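Long-range contacts in thiosulfate reductase (Thermus thermophilus, PDB 2VPZ), which probably reduces sulfur compounds such as thiosulfate or polysulfide, using a molybdenum centre with two molybdopterin guanine dinucleotides and a [4Fe-4S] cluster: residues Ala263-Leu268 / Ala291-Phe296; Arg404-Lys409 / Gln418-Pro423; Ala70-Arg75 / Thr499-Leu504; Asp490-Val495 / Glu542-Arg547. All coordinates share one frame; numbering follows the deposited sequence.

Contact 1: residues Ala263-Leu268 / Ala291-Phe296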
loop_
_atom_site.group_PDB
_atom_site.type_symbol
_atom_site.label_atom_id
_atom_site.label_comp_id
_atom_site.label_asym_id
_atom_site.label_seq_id
_atom_site.Cartn_x
_atom_site.Cartn_y
_atom_site.Cartn_z
ATOM N N ALA A 263 7.785 40.946 -4.144
ATOM C CA ALA A 263 8.947 40.228 -4.709
ATOM C C ALA A 263 8.570 39.319 -5.904
ATOM O O ALA A 263 9.419 38.979 -6.731
ATOM C CB ALA A 263 9.703 39.404 -3.612
ATOM N N TRP A 264 7.311 38.905 -5.985
ATOM C CA TRP A 264 6.846 38.120 -7.123
ATOM C C TRP A 264 6.564 39.119 -8.267
ATOM O O TRP A 264 6.822 38.824 -9.438
ATOM C CB TRP A 264 5.586 37.299 -6.806
ATOM C CG TRP A 264 5.827 35.975 -6.093
ATOM C CD1 TRP A 264 7.016 35.293 -5.978
ATOM C CD2 TRP A 264 4.848 35.176 -5.406
ATOM N NE1 TRP A 264 6.828 34.134 -5.259
ATOM C CE2 TRP A 264 5.512 34.035 -4.898
ATOM C CE3 TRP A 264 3.471 35.317 -5.173
ATOM C CZ2 TRP A 264 4.840 33.030 -4.162
ATOM C CZ3 TRP A 264 2.794 34.325 -4.445
ATOM C CH2 TRP A 264 3.487 33.195 -3.948
ATOM N N ILE A 265 6.022 40.288 -7.927
ATOM C CA ILE A 265 5.732 41.359 -8.904
ATOM C C ILE A 265 7.101 41.709 -9.542
ATOM O O ILE A 265 7.237 41.795 -10.765
ATOM C CB ILE A 265 5.075 42.661 -8.217
ATOM C CG1 ILE A 265 3.548 42.507 -8.073
ATOM C CG2 ILE A 265 5.429 43.919 -9.039
ATOM C CD1 ILE A 265 2.906 43.465 -7.020
ATOM N N HIS A 266 8.110 41.885 -8.694
ATOM C CA HIS A 266 9.485 42.149 -9.137
ATOM C C HIS A 266 10.029 41.047 -10.088
ATOM O O HIS A 266 10.622 41.365 -11.119
ATOM C CB HIS A 266 10.471 42.282 -7.934
ATOM C CG HIS A 266 11.914 42.407 -8.286
ATOM N ND1 HIS A 266 12.669 43.498 -7.935
ATOM C CD2 HIS A 266 12.738 41.585 -8.935
ATOM C CE1 HIS A 266 13.901 43.348 -8.369
ATOM N NE2 HIS A 266 13.965 42.186 -8.984
ATOM N N VAL A 267 9.851 39.763 -9.760
ATOM C CA VAL A 267 10.371 38.700 -10.634
ATOM C C VAL A 267 9.689 38.630 -12.030
ATOM O O VAL A 267 10.361 38.414 -13.027
ATOM C CB VAL A 267 10.368 37.259 -9.952
ATOM C CG1 VAL A 267 10.877 36.189 -10.949
ATOM C CG2 VAL A 267 11.258 37.266 -8.688
ATOM N N LEU A 268 8.376 38.849 -12.110
ATOM C CA LEU A 268 7.649 38.842 -13.395
ATOM C C LEU A 268 7.967 40.095 -14.259
ATOM O O LEU A 268 7.933 40.032 -15.498
ATOM C CB LEU A 268 6.118 38.700 -13.188
ATOM C CG LEU A 268 5.548 37.590 -12.280
ATOM C CD1 LEU A 268 4.065 37.874 -11.938
ATOM C CD2 LEU A 268 5.718 36.209 -12.944
ATOM N N ALA A 291 9.228 50.761 -11.502
ATOM C CA ALA A 291 10.171 51.608 -10.745
ATOM C C ALA A 291 9.995 51.505 -9.200
ATOM O O ALA A 291 10.980 51.509 -8.450
ATOM C CB ALA A 291 10.071 53.092 -11.216
ATOM N N HIS A 292 8.748 51.416 -8.746
ATOM C CA HIS A 292 8.371 51.250 -7.320
ATOM C C HIS A 292 9.011 49.982 -6.741
ATOM O O HIS A 292 9.598 49.969 -5.655
ATOM C CB HIS A 292 6.808 51.066 -7.174
ATOM C CG HIS A 292 6.282 51.006 -5.773
ATOM N ND1 HIS A 292 5.834 49.855 -5.184
ATOM C CD2 HIS A 292 6.096 51.975 -4.868
ATOM C CE1 HIS A 292 5.402 50.117 -3.970
ATOM N NE2 HIS A 292 5.552 51.406 -3.754
ATOM N N VAL A 293 8.889 48.912 -7.508
ATOM C CA VAL A 293 9.330 47.571 -7.168
ATOM C C VAL A 293 10.809 47.187 -7.441
ATOM O O VAL A 293 11.195 46.007 -7.365
ATOM C CB VAL A 293 8.353 46.574 -7.904
ATOM C CG1 VAL A 293 9.131 45.478 -8.633
ATOM C CG2 VAL A 293 7.315 46.017 -6.921
ATOM N N LYS A 294 11.633 48.191 -7.719
ATOM C CA LYS A 294 13.052 48.019 -8.049
ATOM C C LYS A 294 13.944 47.223 -7.054
ATOM O O LYS A 294 14.656 46.276 -7.434
ATOM C CB LYS A 294 13.692 49.398 -8.320
ATOM C CG LYS A 294 15.153 49.380 -8.781
ATOM C CD LYS A 294 15.885 50.670 -8.405
ATOM C CE LYS A 294 17.075 50.952 -9.334
ATOM N NZ LYS A 294 18.113 49.866 -9.316
ATOM N N ASP A 295 13.884 47.604 -5.783
ATOM C CA ASP A 295 14.653 46.986 -4.699
ATOM C C ASP A 295 13.967 45.816 -3.950
ATOM O O ASP A 295 14.613 45.134 -3.144
ATOM C CB ASP A 295 15.086 48.060 -3.668
ATOM C CG ASP A 295 16.041 49.125 -4.245
ATOM O OD1 ASP A 295 17.175 48.762 -4.631
ATOM O OD2 ASP A 295 15.639 50.315 -4.291
ATOM N N PHE A 296 12.677 45.579 -4.185
ATOM C CA PHE A 296 11.979 44.470 -3.517
ATOM C C PHE A 296 12.315 43.149 -4.226
ATOM O O PHE A 296 11.549 42.641 -5.047
ATOM C CB PHE A 296 10.458 44.687 -3.497
ATOM C CG PHE A 296 10.033 46.017 -2.923
ATOM C CD1 PHE A 296 9.083 46.806 -3.590
ATOM C CD2 PHE A 296 10.582 46.489 -1.730
ATOM C CE1 PHE A 296 8.680 48.053 -3.077
ATOM C CE2 PHE A 296 10.196 47.741 -1.195
ATOM C CZ PHE A 296 9.241 48.526 -1.876
#
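His266 on helix 257-270 reaches into the turn that follows helix 287-292 and takes hold of the backbone carbonyl of Val293. Its ND1 donates to Val293 O over 3.0 Å with an N-H...O angle of 149°. The donor comes in nearly head-on to the carbonyl (C=O...N 161°), while the oxygen is tilted from the imidazole plane. With CG anti to the backbone N (chi1 174°), the ring is carried out from the helix toward this turn. CE1 then faces Lys294 O, which lies in the ring plane at the edge, 3.2 Å away. Phe296 O comes obliquely to the root of the same side chain, 3.1 Å from His266 CB, and also receives a CA-H...O contact from Ala263. Beside the ring the contact is apolar: Val293 puts CG1 against His266 CB at 3.5 Å and CG2 against Ile265 CG2, also at 3.5 Å.

Further out, Tyr270, one helical turn on, stacks on the His266 ring, and Lys294 lies on Tyr270 as well. Ile265 is backed by Ala346, Tyr349 and Val350 of helix 341-354, and Phe296 packs on Leu262 and Trp300.

Val293 is where the chain leaves helical geometry, so an imidazole from the neighbouring helix serves a carbonyl at the end of the helix. The bond requires a hydrogen on ND1, and three carbonyl oxygens gathered round this side chain would probably favour a protonated ring.

Contact 2: residues Arg404-Lys409 / Gln418-Pro423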
loop_
_atom_site.group_PDB
_atom_site.type_symbol
_atom_site.label_atom_id
_atom_site.label_comp_id
_atom_site.label_asym_id
_atom_site.label_seq_id
_atom_site.Cartn_x
_atom_site.Cartn_y
_atom_site.Cartn_z
ATOM N N ARG A 404 -23.330 59.694 7.629
ATOM C CA ARG A 404 -23.043 58.474 8.398
ATOM C C ARG A 404 -21.950 58.900 9.409
ATOM O O ARG A 404 -20.990 59.571 9.038
ATOM C CB ARG A 404 -22.527 57.317 7.487
ATOM C CG ARG A 404 -21.105 57.478 6.919
ATOM C CD ARG A 404 -20.898 56.897 5.500
ATOM N NE ARG A 404 -19.541 57.115 4.978
ATOM C CZ ARG A 404 -18.451 56.424 5.302
ATOM N NH1 ARG A 404 -18.533 55.429 6.166
ATOM N NH2 ARG A 404 -17.263 56.726 4.770
ATOM N N ALA A 405 -22.146 58.507 10.665
ATOM C CA ALA A 405 -21.270 58.850 11.802
ATOM C C ALA A 405 -19.793 58.406 11.819
ATOM O O ALA A 405 -19.067 58.708 12.770
ATOM C CB ALA A 405 -21.978 58.444 13.137
ATOM N N ASP A 406 -19.330 57.682 10.802
ATOM C CA ASP A 406 -17.924 57.233 10.726
ATOM C C ASP A 406 -17.221 57.863 9.498
ATOM O O ASP A 406 -16.143 57.435 9.073
ATOM C CB ASP A 406 -17.830 55.676 10.664
ATOM C CG ASP A 406 -18.397 55.065 9.372
ATOM O OD1 ASP A 406 -17.971 53.940 9.012
ATOM O OD2 ASP A 406 -19.266 55.699 8.738
ATOM N N LYS A 407 -17.854 58.915 8.988
ATOM C CA LYS A 407 -17.463 59.688 7.811
ATOM C C LYS A 407 -16.001 60.198 7.698
ATOM O O LYS A 407 -15.435 60.243 6.610
ATOM C CB LYS A 407 -18.465 60.839 7.591
ATOM C CG LYS A 407 -17.991 62.052 6.779
ATOM C CD LYS A 407 -17.943 61.762 5.276
ATOM C CE LYS A 407 -17.400 62.943 4.449
ATOM N NZ LYS A 407 -18.412 64.041 4.243
ATOM N N GLY A 408 -15.336 60.566 8.779
ATOM C CA GLY A 408 -13.982 60.994 8.551
ATOM C C GLY A 408 -12.902 60.031 8.984
ATOM O O GLY A 408 -11.700 60.320 8.877
ATOM N N LYS A 409 -13.268 58.825 9.404
ATOM C CA LYS A 409 -12.269 57.912 9.948
ATOM C C LYS A 409 -11.262 57.135 9.071
ATOM O O LYS A 409 -10.160 56.794 9.514
ATOM C CB LYS A 409 -12.963 56.987 10.975
ATOM C CG LYS A 409 -13.433 57.720 12.256
ATOM C CD LYS A 409 -14.474 56.920 13.049
ATOM C CE LYS A 409 -15.597 57.809 13.636
ATOM N NZ LYS A 409 -16.719 57.025 14.276
ATOM N N GLN A 418 -18.210 48.562 13.166
ATOM C CA GLN A 418 -17.379 48.706 14.336
ATOM C C GLN A 418 -17.033 50.168 14.712
ATOM O O GLN A 418 -16.674 50.442 15.857
ATOM C CB GLN A 418 -16.151 47.821 14.117
ATOM C CG GLN A 418 -15.626 47.825 12.655
ATOM C CD GLN A 418 -14.352 48.609 12.561
ATOM O OE1 GLN A 418 -13.764 48.914 13.601
ATOM N NE2 GLN A 418 -13.894 48.927 11.356
ATOM N N GLU A 419 -17.181 51.125 13.789
ATOM C CA GLU A 419 -16.877 52.543 14.058
ATOM C C GLU A 419 -18.098 53.386 14.561
ATOM O O GLU A 419 -17.909 54.380 15.277
ATOM C CB GLU A 419 -16.190 53.197 12.845
ATOM C CG GLU A 419 -14.841 52.536 12.419
ATOM C CD GLU A 419 -13.785 52.529 13.543
ATOM O OE1 GLU A 419 -13.637 53.582 14.201
ATOM O OE2 GLU A 419 -13.113 51.486 13.740
ATOM N N LEU A 420 -19.328 52.976 14.223
ATOM C CA LEU A 420 -20.577 53.655 14.653
ATOM C C LEU A 420 -21.013 53.290 16.080
ATOM O O LEU A 420 -22.132 53.642 16.493
ATOM C CB LEU A 420 -21.787 53.305 13.749
ATOM C CG LEU A 420 -21.597 53.182 12.242
ATOM C CD1 LEU A 420 -22.666 52.257 11.659
ATOM C CD2 LEU A 420 -21.617 54.564 11.569
ATOM N N ILE A 421 -20.168 52.566 16.806
ATOM C CA ILE A 421 -20.468 52.119 18.189
ATOM C C ILE A 421 -19.995 53.107 19.236
ATOM O O ILE A 421 -20.464 53.119 20.370
ATOM C CB ILE A 421 -19.774 50.774 18.607
ATOM C CG1 ILE A 421 -20.104 49.650 17.647
ATOM C CG2 ILE A 421 -20.195 50.408 20.066
ATOM C CD1 ILE A 421 -20.685 48.389 18.314
ATOM N N GLU A 422 -18.994 53.878 18.848
ATOM C CA GLU A 422 -18.359 54.876 19.692
ATOM C C GLU A 422 -19.378 56.027 19.889
ATOM O O GLU A 422 -19.576 56.497 21.040
ATOM C CB GLU A 422 -17.052 55.341 19.042
ATOM C CG GLU A 422 -16.139 56.250 19.849
ATOM C CD GLU A 422 -15.127 56.978 18.957
ATOM O OE1 GLU A 422 -15.446 57.182 17.761
ATOM O OE2 GLU A 422 -14.030 57.359 19.448
ATOM N N PRO A 423 -20.023 56.516 18.798
ATOM C CA PRO A 423 -21.026 57.579 18.849
ATOM C C PRO A 423 -22.141 57.359 19.925
ATOM O O PRO A 423 -22.760 58.322 20.396
ATOM C CB PRO A 423 -21.607 57.580 17.431
ATOM C CG PRO A 423 -20.424 57.214 16.552
ATOM C CD PRO A 423 -19.519 56.324 17.426
HETATM O O HOH W 1 -17.245 59.039 16.974
#
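Asp406 and Glu419 meet CB to CB at 3.7 Å, in the tightly packed part where two irregular segments touch. Ala405 adds its methyl to this side, with CB 3.9 Å from Pro423 CG, and Leu420 swings CD2 over the carboxylate of Asp406, 3.9 Å from OD2. That carboxylate is held from two sides: OD2 makes a salt bridge with Arg404 NH1 of its own segment at 2.7 Å, while OD1 accepts a hydrogen bond from the backbone N of Ala416, just ahead of the partner segment. Glu419 turns its acid end elsewhere, OE2 bonding to Tyr723.

The looser side belongs to Lys409, which is partly exposed. Its chain, bent at chi3 (-141°), passes Glu419 and leaves NZ among several modest partners: weak bonds to Glu419 O at 3.1 Å and Ala405 O at 3.3 Å, a weak one to a water, and a long salt bridge to Glu422 OE1 at 3.7 Å. The same water donates to Glu422 OE1. A methionine in place of Lys409 would probably leave both carbonyls without this donor and the Glu422 carboxylate without its opposing charge.

Two overlapping type I turns, Arg404-Lys407 and Asp406-Lys409, thus pack against a third, Glu419-Glu422, in the long irregular connection between helices 341-354 and 423-426.

Contact 3: residues Ala70-Arg75 / Thr499-Leu504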
loop_
_atom_site.group_PDB
_atom_site.type_symbol
_atom_site.label_atom_id
_atom_site.label_comp_id
_atom_site.label_asym_id
_atom_site.label_seq_id
_atom_site.Cartn_x
_atom_site.Cartn_y
_atom_site.Cartn_z
ATOM N N ALA A 70 -29.996 21.633 -12.013
ATOM C CA ALA A 70 -30.055 22.965 -12.682
ATOM C C ALA A 70 -29.456 24.133 -11.860
ATOM O O ALA A 70 -28.713 24.955 -12.397
ATOM C CB ALA A 70 -31.529 23.319 -13.095
ATOM N N ASN A 71 -29.780 24.221 -10.572
ATOM C CA ASN A 71 -29.228 25.286 -9.713
ATOM C C ASN A 71 -27.678 25.348 -9.846
ATOM O O ASN A 71 -26.985 24.394 -9.515
ATOM C CB ASN A 71 -29.601 25.097 -8.234
ATOM C CG ASN A 71 -29.270 26.307 -7.373
ATOM O OD1 ASN A 71 -29.927 27.348 -7.468
ATOM N ND2 ASN A 71 -28.207 26.196 -6.568
ATOM N N PRO A 72 -27.122 26.486 -10.367
ATOM C CA PRO A 72 -25.659 26.647 -10.517
ATOM C C PRO A 72 -24.782 26.618 -9.234
ATOM O O PRO A 72 -23.552 26.558 -9.310
ATOM C CB PRO A 72 -25.473 27.956 -11.287
ATOM C CG PRO A 72 -26.846 28.264 -11.890
ATOM C CD PRO A 72 -27.860 27.604 -10.970
ATOM N N LYS A 73 -25.411 26.706 -8.070
ATOM C CA LYS A 73 -24.705 26.687 -6.781
ATOM C C LYS A 73 -24.578 25.273 -6.182
ATOM O O LYS A 73 -23.476 24.790 -5.960
ATOM C CB LYS A 73 -25.363 27.655 -5.777
ATOM C CG LYS A 73 -25.148 29.140 -6.073
ATOM C CD LYS A 73 -25.456 29.988 -4.859
ATOM C CE LYS A 73 -24.964 31.430 -5.002
ATOM N NZ LYS A 73 -23.563 31.607 -4.505
ATOM N N SER A 74 -25.694 24.592 -5.946
ATOM C CA SER A 74 -25.616 23.233 -5.397
ATOM C C SER A 74 -25.287 22.127 -6.434
ATOM O O SER A 74 -24.471 21.239 -6.155
ATOM C CB SER A 74 -26.889 22.865 -4.618
ATOM O OG SER A 74 -28.061 23.239 -5.277
ATOM N N ARG A 75 -25.871 22.207 -7.637
ATOM C CA ARG A 75 -25.728 21.179 -8.693
ATOM C C ARG A 75 -25.911 19.734 -8.174
ATOM O O ARG A 75 -25.184 18.832 -8.602
ATOM C CB ARG A 75 -24.363 21.188 -9.370
ATOM C CG ARG A 75 -23.820 22.469 -9.812
ATOM C CD ARG A 75 -22.374 22.183 -10.012
ATOM N NE ARG A 75 -21.580 23.297 -10.455
ATOM C CZ ARG A 75 -20.295 23.431 -10.166
ATOM N NH1 ARG A 75 -19.719 22.499 -9.429
ATOM N NH2 ARG A 75 -19.614 24.480 -10.589
ATOM N N THR A 499 -23.247 32.715 -16.002
ATOM C CA THR A 499 -24.643 32.685 -16.462
ATOM C C THR A 499 -25.518 33.220 -15.292
ATOM O O THR A 499 -26.011 32.419 -14.485
ATOM C CB THR A 499 -25.127 31.232 -16.835
ATOM O OG1 THR A 499 -25.244 30.437 -15.663
ATOM C CG2 THR A 499 -24.152 30.592 -17.833
ATOM N N PRO A 500 -25.747 34.567 -15.216
ATOM C CA PRO A 500 -26.557 35.156 -14.132
ATOM C C PRO A 500 -27.840 34.385 -13.833
ATOM O O PRO A 500 -28.461 33.898 -14.766
ATOM C CB PRO A 500 -26.885 36.573 -14.612
ATOM C CG PRO A 500 -25.945 36.859 -15.751
ATOM C CD PRO A 500 -25.620 35.488 -16.355
ATOM N N PHE A 501 -28.258 34.275 -12.572
ATOM C CA PHE A 501 -29.497 33.586 -12.264
ATOM C C PHE A 501 -30.315 34.175 -11.110
ATOM O O PHE A 501 -29.822 34.996 -10.327
ATOM C CB PHE A 501 -29.280 32.050 -12.106
ATOM C CG PHE A 501 -28.282 31.646 -11.010
ATOM C CD1 PHE A 501 -28.729 31.241 -9.741
ATOM C CD2 PHE A 501 -26.898 31.666 -11.251
ATOM C CE1 PHE A 501 -27.817 30.862 -8.718
ATOM C CE2 PHE A 501 -25.964 31.292 -10.249
ATOM C CZ PHE A 501 -26.427 30.890 -8.977
ATOM N N ILE A 502 -31.571 33.763 -11.020
ATOM C CA ILE A 502 -32.521 34.230 -10.018
ATOM C C ILE A 502 -33.104 33.033 -9.238
ATOM O O ILE A 502 -33.529 32.043 -9.844
ATOM C CB ILE A 502 -33.675 35.045 -10.735
ATOM C CG1 ILE A 502 -33.075 36.166 -11.575
ATOM C CG2 ILE A 502 -34.688 35.589 -9.696
ATOM C CD1 ILE A 502 -34.063 36.877 -12.539
ATOM N N GLN A 503 -33.102 33.107 -7.908
ATOM C CA GLN A 503 -33.654 32.018 -7.087
ATOM C C GLN A 503 -34.873 32.454 -6.265
ATOM O O GLN A 503 -34.971 33.615 -5.879
ATOM C CB GLN A 503 -32.598 31.435 -6.138
ATOM C CG GLN A 503 -31.159 31.421 -6.630
ATOM C CD GLN A 503 -30.222 30.588 -5.756
ATOM O OE1 GLN A 503 -29.543 29.683 -6.238
ATOM N NE2 GLN A 503 -30.194 30.890 -4.460
ATOM N N LEU A 504 -35.776 31.512 -5.994
ATOM C CA LEU A 504 -36.990 31.744 -5.201
ATOM C C LEU A 504 -37.206 30.679 -4.096
ATOM O O LEU A 504 -37.106 29.477 -4.365
ATOM C CB LEU A 504 -38.270 31.795 -6.087
ATOM C CG LEU A 504 -39.648 32.268 -5.549
ATOM C CD1 LEU A 504 -40.539 31.095 -5.090
ATOM C CD2 LEU A 504 -39.448 33.277 -4.398
#
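Pro72, in the Fe4S4-domain loop between strand 62-67 and helix 80-84, lies on the ring of Phe501 in the central strand of the three-stranded antiparallel sheet 493-495, 501-503, 563-565. The contact is CH-pi: Pro72 CG stands 3.6 Å from the centroid of the Phe501 ring, 17° off its normal. The neighbouring pyrrolidine carbons spread over the same face, Pro72 CB lying 3.5 Å from Phe501 CE2 and CD 3.9 Å from CD1. Lys73 comes instead to the rim, its CG in the ring plane and 3.6 Å from Phe501 CZ. Phe501 reaches both because its CG is set between the backbone N and the carbonyl carbon (chi1 59°), which sends the ring up from the strand to the loop. Cutting Phe501 back to alanine would probably open a gap beneath the loop, leaving Pro72 without its aromatic face and the aliphatic part of Lys73 without its support.

Next to the ring, the side chains of Asn71 and Gln503 cross at about a right angle, their amide planes 38° apart. Gln503 is anchored on the cluster pocket, NE2 donating to Arg50 O. Val495 and Thr563, from the two flanking strands, also pack on Phe501, and His497 meets the ring edge-to-face.

Lys73 extends past the ring to a cation-pi contact with Trp49. Its side chain is about 4 Å from that of the cluster ligand Cys51 and about 7 Å from the iron-sulfur cluster. The proline-phenylalanine CH-pi contact therefore joins the cluster-binding domain to a sheet far along the chain, one layer behind the [4Fe-4S] site.

Contact 4: residues Asp490-Val495 / Glu542-Arg547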
loop_
_atom_site.group_PDB
_atom_site.type_symbol
_atom_site.label_atom_id
_atom_site.label_comp_id
_atom_site.label_asym_id
_atom_site.label_seq_id
_atom_site.Cartn_x
_atom_site.Cartn_y
_atom_site.Cartn_z
ATOM N N ASP A 490 -39.214 34.910 0.892
ATOM C CA ASP A 490 -38.278 36.047 0.924
ATOM C C ASP A 490 -38.235 36.664 -0.494
ATOM O O ASP A 490 -38.573 35.990 -1.471
ATOM C CB ASP A 490 -36.837 35.648 1.340
ATOM C CG ASP A 490 -36.591 35.715 2.869
ATOM O OD1 ASP A 490 -36.863 36.777 3.464
ATOM O OD2 ASP A 490 -36.125 34.715 3.455
ATOM N N ASP A 491 -37.874 37.950 -0.584
ATOM C CA ASP A 491 -37.720 38.651 -1.880
ATOM C C ASP A 491 -36.620 37.793 -2.598
ATOM O O ASP A 491 -35.800 37.149 -1.926
ATOM C CB ASP A 491 -37.236 40.117 -1.616
ATOM C CG ASP A 491 -37.181 41.004 -2.911
ATOM O OD1 ASP A 491 -37.492 40.514 -4.017
ATOM O OD2 ASP A 491 -36.815 42.205 -2.787
ATOM N N PHE A 492 -36.629 37.769 -3.925
ATOM C CA PHE A 492 -35.679 36.987 -4.730
ATOM C C PHE A 492 -34.204 37.205 -4.455
ATOM O O PHE A 492 -33.787 38.263 -3.974
ATOM C CB PHE A 492 -35.908 37.164 -6.243
ATOM C CG PHE A 492 -37.314 36.919 -6.721
ATOM C CD1 PHE A 492 -38.290 37.908 -6.556
ATOM C CD2 PHE A 492 -37.664 35.717 -7.328
ATOM C CE1 PHE A 492 -39.609 37.707 -6.975
ATOM C CE2 PHE A 492 -38.988 35.490 -7.758
ATOM C CZ PHE A 492 -39.966 36.492 -7.569
ATOM N N VAL A 493 -33.427 36.185 -4.806
ATOM C CA VAL A 493 -31.972 36.165 -4.650
ATOM C C VAL A 493 -31.312 36.176 -6.048
ATOM O O VAL A 493 -31.407 35.208 -6.826
ATOM C CB VAL A 493 -31.528 34.911 -3.790
ATOM C CG1 VAL A 493 -30.006 34.710 -3.862
ATOM C CG2 VAL A 493 -31.996 35.104 -2.314
ATOM N N LEU A 494 -30.664 37.297 -6.373
ATOM C CA LEU A 494 -29.986 37.470 -7.666
ATOM C C LEU A 494 -28.489 37.190 -7.555
ATOM O O LEU A 494 -27.825 37.725 -6.671
ATOM C CB LEU A 494 -30.223 38.903 -8.231
ATOM C CG LEU A 494 -31.612 39.576 -8.201
ATOM C CD1 LEU A 494 -31.651 40.859 -9.076
ATOM C CD2 LEU A 494 -32.690 38.580 -8.672
ATOM N N VAL A 495 -27.941 36.364 -8.440
ATOM C CA VAL A 495 -26.513 36.067 -8.408
ATOM C C VAL A 495 -25.740 36.411 -9.702
ATOM O O VAL A 495 -26.030 35.855 -10.775
ATOM C CB VAL A 495 -26.234 34.532 -8.040
ATOM C CG1 VAL A 495 -24.717 34.290 -7.823
ATOM C CG2 VAL A 495 -27.043 34.122 -6.796
ATOM N N GLU A 542 -48.025 39.197 -3.713
ATOM C CA GLU A 542 -48.522 40.323 -4.524
ATOM C C GLU A 542 -47.274 40.999 -5.144
ATOM O O GLU A 542 -47.189 41.287 -6.361
ATOM C CB GLU A 542 -49.253 41.317 -3.614
ATOM C CG GLU A 542 -50.641 41.766 -4.042
ATOM C CD GLU A 542 -50.918 43.211 -3.616
ATOM O OE1 GLU A 542 -50.604 44.126 -4.408
ATOM O OE2 GLU A 542 -51.393 43.409 -2.473
ATOM N N TYR A 543 -46.307 41.211 -4.256
ATOM C CA TYR A 543 -44.993 41.794 -4.487
ATOM C C TYR A 543 -44.166 40.927 -5.494
ATOM O O TYR A 543 -43.572 41.464 -6.443
ATOM C CB TYR A 543 -44.249 41.911 -3.137
ATOM C CG TYR A 543 -42.847 42.528 -3.180
ATOM C CD1 TYR A 543 -42.656 43.902 -2.978
ATOM C CD2 TYR A 543 -41.722 41.742 -3.465
ATOM C CE1 TYR A 543 -41.374 44.481 -3.067
ATOM C CE2 TYR A 543 -40.433 42.300 -3.558
ATOM C CZ TYR A 543 -40.263 43.672 -3.360
ATOM O OH TYR A 543 -39.002 44.228 -3.460
ATOM N N LEU A 544 -44.154 39.608 -5.284
ATOM C CA LEU A 544 -43.431 38.649 -6.117
ATOM C C LEU A 544 -44.076 38.492 -7.534
ATOM O O LEU A 544 -43.363 38.246 -8.513
ATOM C CB LEU A 544 -43.262 37.285 -5.360
ATOM C CG LEU A 544 -42.672 37.247 -3.917
ATOM C CD1 LEU A 544 -42.898 35.877 -3.230
ATOM C CD2 LEU A 544 -41.165 37.601 -3.925
ATOM N N GLU A 545 -45.396 38.662 -7.650
ATOM C CA GLU A 545 -46.099 38.569 -8.961
ATOM C C GLU A 545 -45.726 39.740 -9.923
ATOM O O GLU A 545 -45.667 39.536 -11.132
ATOM C CB GLU A 545 -47.641 38.478 -8.805
ATOM C CG GLU A 545 -48.202 37.242 -8.040
ATOM C CD GLU A 545 -48.600 36.047 -8.930
ATOM O OE1 GLU A 545 -47.954 35.830 -9.974
ATOM O OE2 GLU A 545 -49.557 35.313 -8.544
ATOM N N THR A 546 -45.477 40.935 -9.376
ATOM C CA THR A 546 -45.101 42.134 -10.136
ATOM C C THR A 546 -43.729 42.000 -10.875
ATOM O O THR A 546 -43.632 42.293 -12.091
ATOM C CB THR A 546 -45.138 43.410 -9.170
ATOM O OG1 THR A 546 -46.485 43.834 -8.983
ATOM C CG2 THR A 546 -44.265 44.547 -9.704
ATOM N N ARG A 547 -42.692 41.510 -10.187
ATOM C CA ARG A 547 -41.352 41.277 -10.757
ATOM C C ARG A 547 -41.382 40.069 -11.763
ATOM O O ARG A 547 -40.631 40.044 -12.759
ATOM C CB ARG A 547 -40.314 41.060 -9.605
ATOM C CG ARG A 547 -40.592 41.890 -8.289
ATOM C CD ARG A 547 -39.361 42.027 -7.328
ATOM N NE ARG A 547 -38.156 42.576 -7.956
ATOM C CZ ARG A 547 -36.904 42.394 -7.554
ATOM N NH1 ARG A 547 -36.655 41.656 -6.489
ATOM N NH2 ARG A 547 -35.876 42.919 -8.231
HETATM O O HOH W 2 -34.067 40.967 -5.573
#
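Asp491 lays its backbone by Leu544 and sends its carboxylate across to Tyr543 and Arg547 of helix 540-551. From CB the chain runs with CG anti to the backbone N (chi1 -174°), bringing the acid group upright beside the tyrosine, its plane 88° from the ring. OD1 lies at the ring edge, in plane and 3.5 Å from Tyr543 CE2. The same oxygen accepts from Arg547 NH1 on its syn side, a salt bridge of 2.8 Å whose N-H...O angle is a bent 130°. It also takes a weak bond from the backbone N of Phe492 at 2.9 Å. OD2 ends 3.1 Å from Tyr543 OH, though that hydroxyl proton has another acceptor within reach.

Arg547 keeps OD1 in the plane of its guanidinium, at the edge. Its NH1 also donates to a water at 2.8 Å, and this water bridges to the carbonyl of Phe492. NE and NH2 turn to the carbonyls of Glu372 and, weakly, Leu371. Under this polar layer Phe492 CE1 packs on Leu544 CD2 at 3.4 Å.

Asp490 faces away, paired with Arg505 and Arg488 on the side nearer the pterin cofactor. The two consecutive acids thus serve different neighbours. For Asp491, one oxygen draws two donors and an arginine supplies the opposite charge, which is likely to favour the ionised carboxylate, while bonds on all three guanidinium nitrogens fix the arginine's rotation.

How the contacts relate
Contacts 3 and 4 belong together: their centres are 15 Å apart, and strands 493-495 and 501-503 are antiparallel neighbours in one sheet, joined by Gln503 N to Val493 O and Phe501 O to Val495 N. Contact 3 ties that sheet to the cluster domain by a proline laid over a phenylalanine face; contact 4 ties it to helix 540-551 by a salt bridge over apolar packing. Contact 2 is also buried but stands on the opposite side of the chain's centre from contact 3; it joins turns of one loop, with a weakly bonded lysine. Contact 1, only partly buried and about 32 Å from that centre, links two helical regions through a histidine-to-carbonyl bond.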